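Local atomic coordinates of ATP-dependent DNA helicase PIF1 (Candida albicans, PDB entry 7OTJ), a protein that couples ATP hydrolysis to 5'-3' translocation along single-stranded DNA, probably unwinding duplex and G-quadruplex DNA to maintain nuclear and mitochondrial genome stability. Residues 3-6 with 7-10; 167-170 with 171-174; 193-196 with 197-200; 304-307 with 308-311. All blocks are in the same frame, centred on the assembly; numbering follows the deposited sequence.

Interaction 1: 3-6 with 7-10; sequences ILSN and EQEY. With ADP (adenosine-5'-diphosphate), chain E.
Ser5 and Gln8 face each other across the first turn of helix 6-16, each side chain bonded to the other's backbone amide. Ser5 OG, folded back between its own N and carbonyl carbon (chi1 66°), accepts from Gln8 N at 3.0 Å and 165°. In return, Ser5 N donates to Gln8 OE1 at 3.0 Å, lying in the carbonyl plane of the amide and on a lone pair.

Gln8 runs extended beyond CG (chi2 173°), which carries its amide past the serine to the adenine of ADP. There Gln8 OE1 also accepts from ADP N6 at 2.8 Å, while Gln8 NE2 bonds Gly30 O and, weakly, ADP N7. The rotation of the amide is therefore fixed from both of its ends. ADP N6 also donates weakly to Ile3 O.

Leu4 crosses Gln8 at about a right angle, its CD2 3.3 Å from Gln8 OE1, and meets Glu9 in the same crosswise manner through CB, 3.4 Å from Glu9 OE2. The reciprocal bonds define a capping box at an N-terminus, within the adenine pocket of a P-loop helicase, where Gln8 reads the N6-N7 edge in a manner consistent with the Q-motif glutamine of related helicases.

Interaction 2: 167-170 with 171-174; sequences VFFA and FESS
Glu172 reaches back with an extended side chain to bond the amide of Phe169. Its CB lies 3.7 Å from Phe168 CE1 and also approaches Phe169 O. CG continues past that same carbonyl toward Phe169 CB. Here the extended chain (chi2 178°) carries the carboxylate past the carbonyl to the backbone N of Phe169. At the tip the two oxygens differ: OE1 stays near the CD1-CE1 side of the Phe168 ring, whereas OE2 accepts from Phe169 N at 2.6 Å, met on its anti side and 29° out of the carboxylate plane. OE2 also sits at the edge of the Phe169 ring, near its plane. In the reverse direction Glu172 N donates to Phe169 O at 3.2 Å, closing a ring of backbone and side chain between these two residues.

Phe169 and Phe171 point the same way with ring planes only 10° apart, but are slid so far that they barely overlap. What lies over the Phe171 face is Phe169 CB, a CH-pi contact 3.7 Å from the ring centroid. Further on, Ala170 O accepts twice from Ser173, from N at 3.2 Å and from OG at 2.9 Å; Ser173 OG also caps Trp176 N. These i to i+3 backbone bonds mark a short 3-10 segment between strand 138-143 and helix 174-179, whose N-cap is Ser173.

Phe508 stacks on Phe171, and His115 on Phe168. The chemistry is thus a carboxylate spent on a backbone amide amid aromatic rings; a weak, long ion pair from Glu172 OE1 to Lys504 would contribute only modestly to balancing its charge.

Interaction 3: 193-196 with 197-200; sequences KGDQ and RFID. Unlike the reference sequence in segment 197-200: Asp200 (reference Asn).
Lys193 begins the contact through its backbone, its CA lying 3.9 Å from CD1 of Ile199, the tip of its CG1 branch. The ammonium end of Lys193 is directed to a different partner, Glu188, with which it forms a salt bridge.

Asp195 is the N-cap of helix 196-204. With CG anti to its N (chi1 -176°), the carboxylate swings over the first turn, where OD1 takes a weak bond from Phe198 N at 3.3 Å, long but nearly straight at 167°. The other oxygen, OD2, rests 3.2 Å from Phe198 CB and pairs with Arg486 in a salt bridge. The Asp195 and Phe198 side chains cross at about a right angle. The backbone of the same aspartate supplies the first helical bond, Ile199 N to Asp195 O at 3.1 Å, and Ile199 CG1 packs against that carbonyl oxygen.

Gln196 opens the helix proper. Its chain bends at chi2, turning the amide forward, toward the next turn, so that NE2 donates to Asp200 OD1 at 2.8 Å. The bond is not ideal: the nitrogen comes from above the carboxylate plane, 38° out of it. Alongside it, Asp200 N bonds to Gln196 O at 2.9 Å, one turn on.

Arg197 points away from 193-196 and pairs with Asp217 of helix 212-219 in a salt bridge. Taken together, a carboxylate at the start of the helix faces amide groups and the positive end of the helix dipole, an interaction that would favour its charged form, and Arg486 probably stabilises that charge further.

Interaction 4: 304-307 with 308-311; sequences QLVN and GTLG
Hydrogen bonding centres on one acceptor, Val306 O, which is gripped twice by Thr309. The backbone bond, Thr309 N to Val306 O at 3.1 Å and 162°, closes a type II beta turn with Asn307 and Gly308 at its corners. The second bond comes from the hydroxyl, Thr309 OG1 to the same oxygen at 2.8 Å. Both donors arrive from the same face of the carbonyl plane. The threonine is set for this by its first torsion (chi1 -55°), which puts OG1 beside its own N and turns it toward the carbonyl.

Backbone conformation supplies the second kind of evidence. Gly308 has a phi of 103°, the positive value expected at the third position of such a turn, where a beta carbon would collide with Asn307 O.

Van der Waals contacts make up the rest. Leu305 and Thr309 meet at about a right angle, Leu305 CD1 lying 3.7 Å from both CB and CG2 of the threonine. On the hydroxyl side, Val306 CG2 comes to 3.6 Å from Thr309 OG1.

The turn belongs to the loop between strands 294-297 and 310-316, neighbours in the large antiparallel sheet, within the 2B region. Backbone bonds tie Gly308 and Thr309 to Cys297, and Asn300 OD1 accepts from Asn307 N. Leu305 and Thr309 both touch Phe408 of strand 404-409, and Leu305 reaches Arg417 and Val419 on strand 416-420.

Interactions 1, 2 and 3 belong to the PIF1-like helicase region, whereas interaction 4 lies in the 2B domain. Only interaction 1 contributes residues to the ADP pocket; the side chain of Gln8 lies about 10 Å from the bound magnesium ion and about 11 Å from the tetrafluoroaluminate. Interaction 3 comes nearest to it, with closest atoms about 9 Å apart, and Ile199 is about 7 Å by side chain from Ser26 of the nucleotide site. Interactions 2 and 4 sit on opposite sides of the chain's centre, their centres 33 Å apart, yet each approaches the bound nucleic acid to about 9 Å at the nearest atoms. Interactions 1 to 3 each hold a helix N-cap.

Interaction 1: 3-6 with 7-10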
loop_
_atom_site.group_PDB
_atom_site.type_symbol
_atom_site.label_atom_id
_atom_site.label_comp_id
_atom_site.label_asym_id
_atom_site.label_seq_id
_atom_site.Cartn_x
_atom_site.Cartn_y
_atom_site.Cartn_z
ATOM N N ILE A 3 -4.395 23.005 -5.453
ATOM C CA ILE A 3 -4.038 23.507 -6.777
ATOM C C ILE A 3 -2.777 22.799 -7.254
ATOM O O ILE A 3 -1.768 22.759 -6.540
ATOM C CB ILE A 3 -3.838 25.031 -6.745
ATOM C CG1 ILE A 3 -5.139 25.739 -6.355
ATOM C CG2 ILE A 3 -3.310 25.530 -8.086
ATOM C CD1 ILE A 3 -6.313 25.408 -7.255
ATOM N N LEU A 4 -2.817 22.255 -8.466
ATOM C CA LEU A 4 -1.639 21.592 -9.013
ATOM C C LEU A 4 -0.583 22.620 -9.406
ATOM O O LEU A 4 -0.897 23.663 -9.985
ATOM C CB LEU A 4 -2.016 20.727 -10.217
ATOM C CG LEU A 4 -2.835 19.475 -9.894
ATOM C CD1 LEU A 4 -3.139 18.676 -11.151
ATOM C CD2 LEU A 4 -2.104 18.616 -8.879
ATOM N N SER A 5 0.668 22.344 -9.046
ATOM C CA SER A 5 1.778 23.171 -9.493
ATOM C C SER A 5 1.916 23.111 -11.013
ATOM O O SER A 5 1.325 22.266 -11.691
ATOM C CB SER A 5 3.079 22.713 -8.842
ATOM O OG SER A 5 3.424 21.420 -9.306
ATOM N N ASN A 6 2.749 24.009 -11.547
ATOM C CA ASN A 6 3.029 23.990 -12.979
ATOM C C ASN A 6 3.799 22.739 -13.381
ATOM O O ASN A 6 3.670 22.271 -14.517
ATOM C CB ASN A 6 3.807 25.239 -13.388
ATOM C CG ASN A 6 3.035 26.516 -13.123
ATOM O OD1 ASN A 6 1.804 26.525 -13.126
ATOM N ND2 ASN A 6 3.758 27.607 -12.892
ATOM N N GLU A 7 4.602 22.184 -12.471
ATOM C CA GLU A 7 5.231 20.898 -12.750
ATOM C C GLU A 7 4.198 19.779 -12.770
ATOM O O GLU A 7 4.221 18.923 -13.662
ATOM C CB GLU A 7 6.317 20.602 -11.718
ATOM C CG GLU A 7 7.586 21.408 -11.901
ATOM C CD GLU A 7 8.696 20.948 -10.975
ATOM O OE1 GLU A 7 8.391 20.524 -9.836
ATOM O OE2 GLU A 7 9.874 21.004 -11.388
ATOM N N GLN A 8 3.290 19.764 -11.790
ATOM C CA GLN A 8 2.242 18.749 -11.766
ATOM C C GLN A 8 1.332 18.869 -12.979
ATOM O O GLN A 8 0.936 17.856 -13.567
ATOM C CB GLN A 8 1.434 18.853 -10.475
ATOM C CG GLN A 8 2.158 18.320 -9.239
ATOM C CD GLN A 8 1.392 18.595 -7.955
ATOM O OE1 GLN A 8 0.835 19.677 -7.769
ATOM N NE2 GLN A 8 1.360 17.611 -7.066
ATOM N N GLU A 9 0.982 20.099 -13.365
ATOM C CA GLU A 9 0.155 20.289 -14.553
ATOM C C GLU A 9 0.866 19.799 -15.809
ATOM O O GLU A 9 0.232 19.232 -16.708
ATOM C CB GLU A 9 -0.228 21.763 -14.703
ATOM C CG GLU A 9 -1.264 22.270 -13.700
ATOM C CD GLU A 9 -2.662 21.759 -13.995
ATOM O OE1 GLU A 9 -2.901 21.290 -15.129
ATOM O OE2 GLU A 9 -3.524 21.825 -13.092
ATOM N N TYR A 10 2.183 20.008 -15.893
ATOM C CA TYR A 10 2.916 19.592 -17.086
ATOM C C TYR A 10 2.907 18.076 -17.246
ATOM O O TYR A 10 2.737 17.567 -18.359
ATOM C CB TYR A 10 4.348 20.122 -17.034
ATOM C CG TYR A 10 5.211 19.665 -18.187
ATOM C CD1 TYR A 10 5.159 20.308 -19.420
ATOM C CD2 TYR A 10 6.081 18.592 -18.044
ATOM C CE1 TYR A 10 5.947 19.894 -20.472
ATOM C CE2 TYR A 10 6.871 18.171 -19.094
ATOM C CZ TYR A 10 6.801 18.823 -20.306
ATOM O OH TYR A 10 7.591 18.402 -21.351
HETATM P PB ADP E . 4.190 11.538 -3.057
HETATM O O1B ADP E . 5.184 12.051 -4.082
HETATM O O2B ADP E . 3.165 10.560 -3.587
HETATM O O3B ADP E . 4.813 11.139 -1.744
HETATM P PA ADP E . 1.827 12.770 -2.041
HETATM O O1A ADP E . 0.880 12.822 -3.213
HETATM O O2A ADP E . 1.684 11.689 -1.000
HETATM O O3A ADP E . 3.328 12.834 -2.635
HETATM O "O5'" ADP E . 1.789 14.178 -1.272
HETATM C "C5'" ADP E . 2.198 14.260 0.088
HETATM C "C4'" ADP E . 1.532 15.465 0.720
HETATM O "O4'" ADP E . 1.767 16.619 -0.087
HETATM C "C3'" ADP E . 0.030 15.260 0.790
HETATM O "O3'" ADP E . -0.393 15.424 2.144
HETATM C "C2'" ADP E . -0.579 16.351 -0.065
HETATM O "O2'" ADP E . -1.702 16.944 0.593
HETATM C "C1'" ADP E . 0.551 17.350 -0.249
HETATM N N9 ADP E . 0.518 17.929 -1.608
HETATM C C8 ADP E . 0.711 17.247 -2.751
HETATM N N7 ADP E . 0.621 18.072 -3.826
HETATM C C5 ADP E . 0.362 19.307 -3.367
HETATM C C6 ADP E . 0.149 20.648 -3.963
HETATM N N6 ADP E . 0.189 20.831 -5.306
HETATM N N1 ADP E . -0.095 21.679 -3.121
HETATM C C2 ADP E . -0.139 21.507 -1.786
HETATM N N3 ADP E . 0.048 20.323 -1.180
HETATM C C4 ADP E . 0.295 19.207 -1.902
#

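Interaction 2: 167-170 with 171-174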
loop_
_atom_site.group_PDB
_atom_site.type_symbol
_atom_site.label_atom_id
_atom_site.label_comp_id
_atom_site.label_asym_id
_atom_site.label_seq_id
_atom_site.Cartn_x
_atom_site.Cartn_y
_atom_site.Cartn_z
ATOM N N VAL A 167 17.974 -8.735 -7.081
ATOM C CA VAL A 167 17.092 -7.573 -7.140
ATOM C C VAL A 167 17.121 -7.030 -8.566
ATOM O O VAL A 167 18.155 -6.554 -9.044
ATOM C CB VAL A 167 17.499 -6.497 -6.123
ATOM C CG1 VAL A 167 16.518 -5.341 -6.151
ATOM C CG2 VAL A 167 17.577 -7.089 -4.725
ATOM N N PHE A 168 15.990 -7.137 -9.257
ATOM C CA PHE A 168 15.842 -6.716 -10.648
ATOM C C PHE A 168 14.878 -5.532 -10.676
ATOM O O PHE A 168 13.659 -5.714 -10.613
ATOM C CB PHE A 168 15.352 -7.876 -11.509
ATOM C CG PHE A 168 15.506 -7.646 -12.976
ATOM C CD1 PHE A 168 16.758 -7.417 -13.526
ATOM C CD2 PHE A 168 14.404 -7.672 -13.814
ATOM C CE1 PHE A 168 16.904 -7.206 -14.887
ATOM C CE2 PHE A 168 14.545 -7.467 -15.173
ATOM C CZ PHE A 168 15.793 -7.233 -15.708
ATOM N N PHE A 169 15.424 -4.318 -10.717
ATOM C CA PHE A 169 14.579 -3.132 -10.666
ATOM C C PHE A 169 13.728 -3.007 -11.931
ATOM O O PHE A 169 14.039 -3.566 -12.988
ATOM C CB PHE A 169 15.429 -1.872 -10.477
ATOM C CG PHE A 169 16.029 -1.742 -9.107
ATOM C CD1 PHE A 169 17.308 -2.207 -8.850
ATOM C CD2 PHE A 169 15.316 -1.152 -8.073
ATOM C CE1 PHE A 169 17.868 -2.089 -7.585
ATOM C CE2 PHE A 169 15.874 -1.032 -6.804
ATOM C CZ PHE A 169 17.148 -1.501 -6.563
ATOM N N ALA A 170 12.656 -2.219 -11.819
ATOM C CA ALA A 170 11.726 -2.088 -12.935
ATOM C C ALA A 170 12.392 -1.427 -14.133
ATOM O O ALA A 170 12.133 -1.814 -15.279
ATOM C CB ALA A 170 10.496 -1.290 -12.505
ATOM N N PHE A 171 13.261 -0.439 -13.889
ATOM C CA PHE A 171 13.918 0.291 -14.968
ATOM C C PHE A 171 14.946 -0.538 -15.725
ATOM O O PHE A 171 15.501 -0.047 -16.713
ATOM C CB PHE A 171 14.578 1.567 -14.435
ATOM C CG PHE A 171 15.556 1.343 -13.304
ATOM C CD1 PHE A 171 16.851 0.913 -13.555
ATOM C CD2 PHE A 171 15.189 1.612 -11.994
ATOM C CE1 PHE A 171 17.753 0.729 -12.511
ATOM C CE2 PHE A 171 16.083 1.437 -10.954
ATOM C CZ PHE A 171 17.366 0.995 -11.210
ATOM N N GLU A 172 15.227 -1.763 -15.283
ATOM C CA GLU A 172 16.142 -2.642 -15.995
ATOM C C GLU A 172 15.427 -3.562 -16.971
ATOM O O GLU A 172 16.075 -4.123 -17.860
ATOM C CB GLU A 172 16.939 -3.504 -15.013
ATOM C CG GLU A 172 17.539 -2.764 -13.830
ATOM C CD GLU A 172 18.269 -3.703 -12.886
ATOM O OE1 GLU A 172 19.305 -4.266 -13.293
ATOM O OE2 GLU A 172 17.793 -3.898 -11.747
ATOM N N SER A 173 14.128 -3.779 -16.779
ATOM C CA SER A 173 13.398 -4.726 -17.606
ATOM C C SER A 173 13.372 -4.280 -19.063
ATOM O O SER A 173 13.360 -3.085 -19.378
ATOM C CB SER A 173 11.971 -4.903 -17.087
ATOM O OG SER A 173 11.192 -3.738 -17.281
ATOM N N SER A 174 13.342 -5.264 -19.961
ATOM C CA SER A 174 13.119 -4.950 -21.364
ATOM C C SER A 174 11.768 -4.277 -21.557
ATOM O O SER A 174 11.639 -3.379 -22.398
ATOM C CB SER A 174 13.213 -6.222 -22.207
ATOM O OG SER A 174 13.013 -5.935 -23.576
#

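Interaction 3: 193-196 with 197-200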
loop_
_atom_site.group_PDB
_atom_site.type_symbol
_atom_site.label_atom_id
_atom_site.label_comp_id
_atom_site.label_asym_id
_atom_site.label_seq_id
_atom_site.Cartn_x
_atom_site.Cartn_y
_atom_site.Cartn_z
ATOM N N LYS A 193 7.106 20.847 3.617
ATOM C CA LYS A 193 7.452 22.132 3.006
ATOM C C LYS A 193 7.763 23.204 4.044
ATOM O O LYS A 193 8.538 24.129 3.768
ATOM C CB LYS A 193 6.320 22.601 2.093
ATOM C CG LYS A 193 6.676 23.803 1.226
ATOM C CD LYS A 193 5.578 24.099 0.219
ATOM C CE LYS A 193 6.009 25.172 -0.768
ATOM N NZ LYS A 193 7.210 24.753 -1.541
ATOM N N GLY A 194 7.193 23.091 5.244
ATOM C CA GLY A 194 7.376 24.131 6.242
ATOM C C GLY A 194 8.773 24.200 6.827
ATOM O O GLY A 194 9.144 25.227 7.402
ATOM N N ASP A 195 9.561 23.138 6.693
ATOM C CA ASP A 195 10.822 23.005 7.419
ATOM C C ASP A 195 11.922 22.671 6.420
ATOM O O ASP A 195 12.141 21.498 6.101
ATOM C CB ASP A 195 10.703 21.935 8.495
ATOM C CG ASP A 195 11.941 21.825 9.352
ATOM O OD1 ASP A 195 12.923 22.567 9.123
ATOM O OD2 ASP A 195 11.920 20.983 10.270
ATOM N N GLN A 196 12.633 23.699 5.957
ATOM C CA GLN A 196 13.597 23.485 4.883
ATOM C C GLN A 196 14.753 22.609 5.343
ATOM O O GLN A 196 15.235 21.763 4.577
ATOM C CB GLN A 196 14.112 24.822 4.357
ATOM C CG GLN A 196 15.134 24.673 3.239
ATOM C CD GLN A 196 14.608 23.880 2.048
ATOM O OE1 GLN A 196 13.459 24.038 1.640
ATOM N NE2 GLN A 196 15.453 23.019 1.489
ATOM N N ARG A 197 15.190 22.773 6.597
ATOM C CA ARG A 197 16.250 21.929 7.132
ATOM C C ARG A 197 15.836 20.467 7.127
ATOM O O ARG A 197 16.626 19.593 6.756
ATOM C CB ARG A 197 16.606 22.381 8.552
ATOM C CG ARG A 197 17.556 21.453 9.291
ATOM C CD ARG A 197 18.891 21.392 8.589
ATOM N NE ARG A 197 19.794 20.402 9.166
ATOM C CZ ARG A 197 20.878 19.940 8.556
ATOM N NH1 ARG A 197 21.195 20.321 7.328
ATOM N NH2 ARG A 197 21.666 19.078 9.194
ATOM N N PHE A 198 14.595 20.188 7.531
ATOM C CA PHE A 198 14.082 18.824 7.476
ATOM C C PHE A 198 14.162 18.271 6.057
ATOM O O PHE A 198 14.567 17.119 5.854
ATOM C CB PHE A 198 12.642 18.788 7.996
ATOM C CG PHE A 198 12.126 17.405 8.281
ATOM C CD1 PHE A 198 12.997 16.346 8.482
ATOM C CD2 PHE A 198 10.763 17.160 8.342
ATOM C CE1 PHE A 198 12.521 15.073 8.743
ATOM C CE2 PHE A 198 10.280 15.886 8.600
ATOM C CZ PHE A 198 11.160 14.843 8.800
ATOM N N ILE A 199 13.798 19.086 5.062
ATOM C CA ILE A 199 13.872 18.657 3.667
ATOM C C ILE A 199 15.315 18.362 3.272
ATOM O O ILE A 199 15.596 17.357 2.603
ATOM C CB ILE A 199 13.221 19.713 2.750
ATOM C CG1 ILE A 199 11.730 19.836 3.056
ATOM C CG2 ILE A 199 13.416 19.362 1.279
ATOM C CD1 ILE A 199 11.041 20.915 2.256
ATOM N N ASP A 200 16.253 19.218 3.689
ATOM C CA ASP A 200 17.661 18.956 3.396
ATOM C C ASP A 200 18.119 17.639 4.015
ATOM O O ASP A 200 18.835 16.860 3.374
ATOM C CB ASP A 200 18.543 20.096 3.915
ATOM C CG ASP A 200 18.209 21.441 3.287
ATOM O OD1 ASP A 200 17.686 21.466 2.150
ATOM O OD2 ASP A 200 18.487 22.481 3.928
#

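Interaction 4: 304-307 with 308-311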
loop_
_atom_site.group_PDB
_atom_site.type_symbol
_atom_site.label_atom_id
_atom_site.label_comp_id
_atom_site.label_asym_id
_atom_site.label_seq_id
_atom_site.Cartn_x
_atom_site.Cartn_y
_atom_site.Cartn_z
ATOM N N GLN A 304 -16.922 6.405 1.602
ATOM C CA GLN A 304 -16.232 7.147 2.646
ATOM C C GLN A 304 -15.399 6.249 3.551
ATOM O O GLN A 304 -14.275 6.609 3.907
ATOM C CB GLN A 304 -17.243 7.931 3.489
ATOM C CG GLN A 304 -16.767 9.310 3.909
ATOM C CD GLN A 304 -17.881 10.164 4.484
ATOM O OE1 GLN A 304 -19.006 9.696 4.667
ATOM N NE2 GLN A 304 -17.576 11.426 4.765
ATOM N N LEU A 305 -15.910 5.078 3.914
ATOM C CA LEU A 305 -15.179 4.126 4.743
ATOM C C LEU A 305 -14.607 3.053 3.824
ATOM O O LEU A 305 -15.353 2.252 3.254
ATOM C CB LEU A 305 -16.092 3.518 5.804
ATOM C CG LEU A 305 -15.531 2.346 6.607
ATOM C CD1 LEU A 305 -14.268 2.762 7.342
ATOM C CD2 LEU A 305 -16.581 1.831 7.578
ATOM N N VAL A 306 -13.282 3.043 3.679
ATOM C CA VAL A 306 -12.603 2.199 2.708
ATOM C C VAL A 306 -11.492 1.423 3.406
ATOM O O VAL A 306 -11.200 1.630 4.586
ATOM C CB VAL A 306 -12.033 3.016 1.528
ATOM C CG1 VAL A 306 -13.136 3.812 0.859
ATOM C CG2 VAL A 306 -10.928 3.937 2.005
ATOM N N ASN A 307 -10.886 0.502 2.651
ATOM C CA ASN A 307 -9.735 -0.256 3.130
ATOM C C ASN A 307 -8.599 0.690 3.497
ATOM O O ASN A 307 -8.181 1.523 2.689
ATOM C CB ASN A 307 -9.274 -1.248 2.054
ATOM C CG ASN A 307 -8.239 -2.258 2.565
ATOM O OD1 ASN A 307 -7.262 -1.905 3.226
ATOM N ND2 ASN A 307 -8.453 -3.526 2.236
ATOM N N GLY A 308 -8.090 0.543 4.715
ATOM C CA GLY A 308 -7.038 1.391 5.233
ATOM C C GLY A 308 -7.498 2.448 6.214
ATOM O O GLY A 308 -6.657 3.015 6.922
ATOM N N THR A 309 -8.801 2.717 6.285
ATOM C CA THR A 309 -9.317 3.744 7.181
ATOM C C THR A 309 -9.036 3.385 8.635
ATOM O O THR A 309 -9.322 2.269 9.080
ATOM C CB THR A 309 -10.821 3.921 6.972
ATOM O OG1 THR A 309 -11.089 4.206 5.593
ATOM C CG2 THR A 309 -11.346 5.059 7.831
ATOM N N LEU A 310 -8.495 4.342 9.381
ATOM C CA LEU A 310 -8.202 4.127 10.789
ATOM C C LEU A 310 -9.417 4.490 11.634
ATOM O O LEU A 310 -10.202 5.376 11.283
ATOM C CB LEU A 310 -6.990 4.954 11.227
ATOM C CG LEU A 310 -5.700 4.702 10.440
ATOM C CD1 LEU A 310 -4.566 5.589 10.928
ATOM C CD2 LEU A 310 -5.308 3.239 10.529
ATOM N N GLY A 311 -9.567 3.790 12.756
ATOM C CA GLY A 311 -10.727 3.969 13.600
ATOM C C GLY A 311 -10.401 3.669 15.046
ATOM O O GLY A 311 -9.262 3.361 15.401
#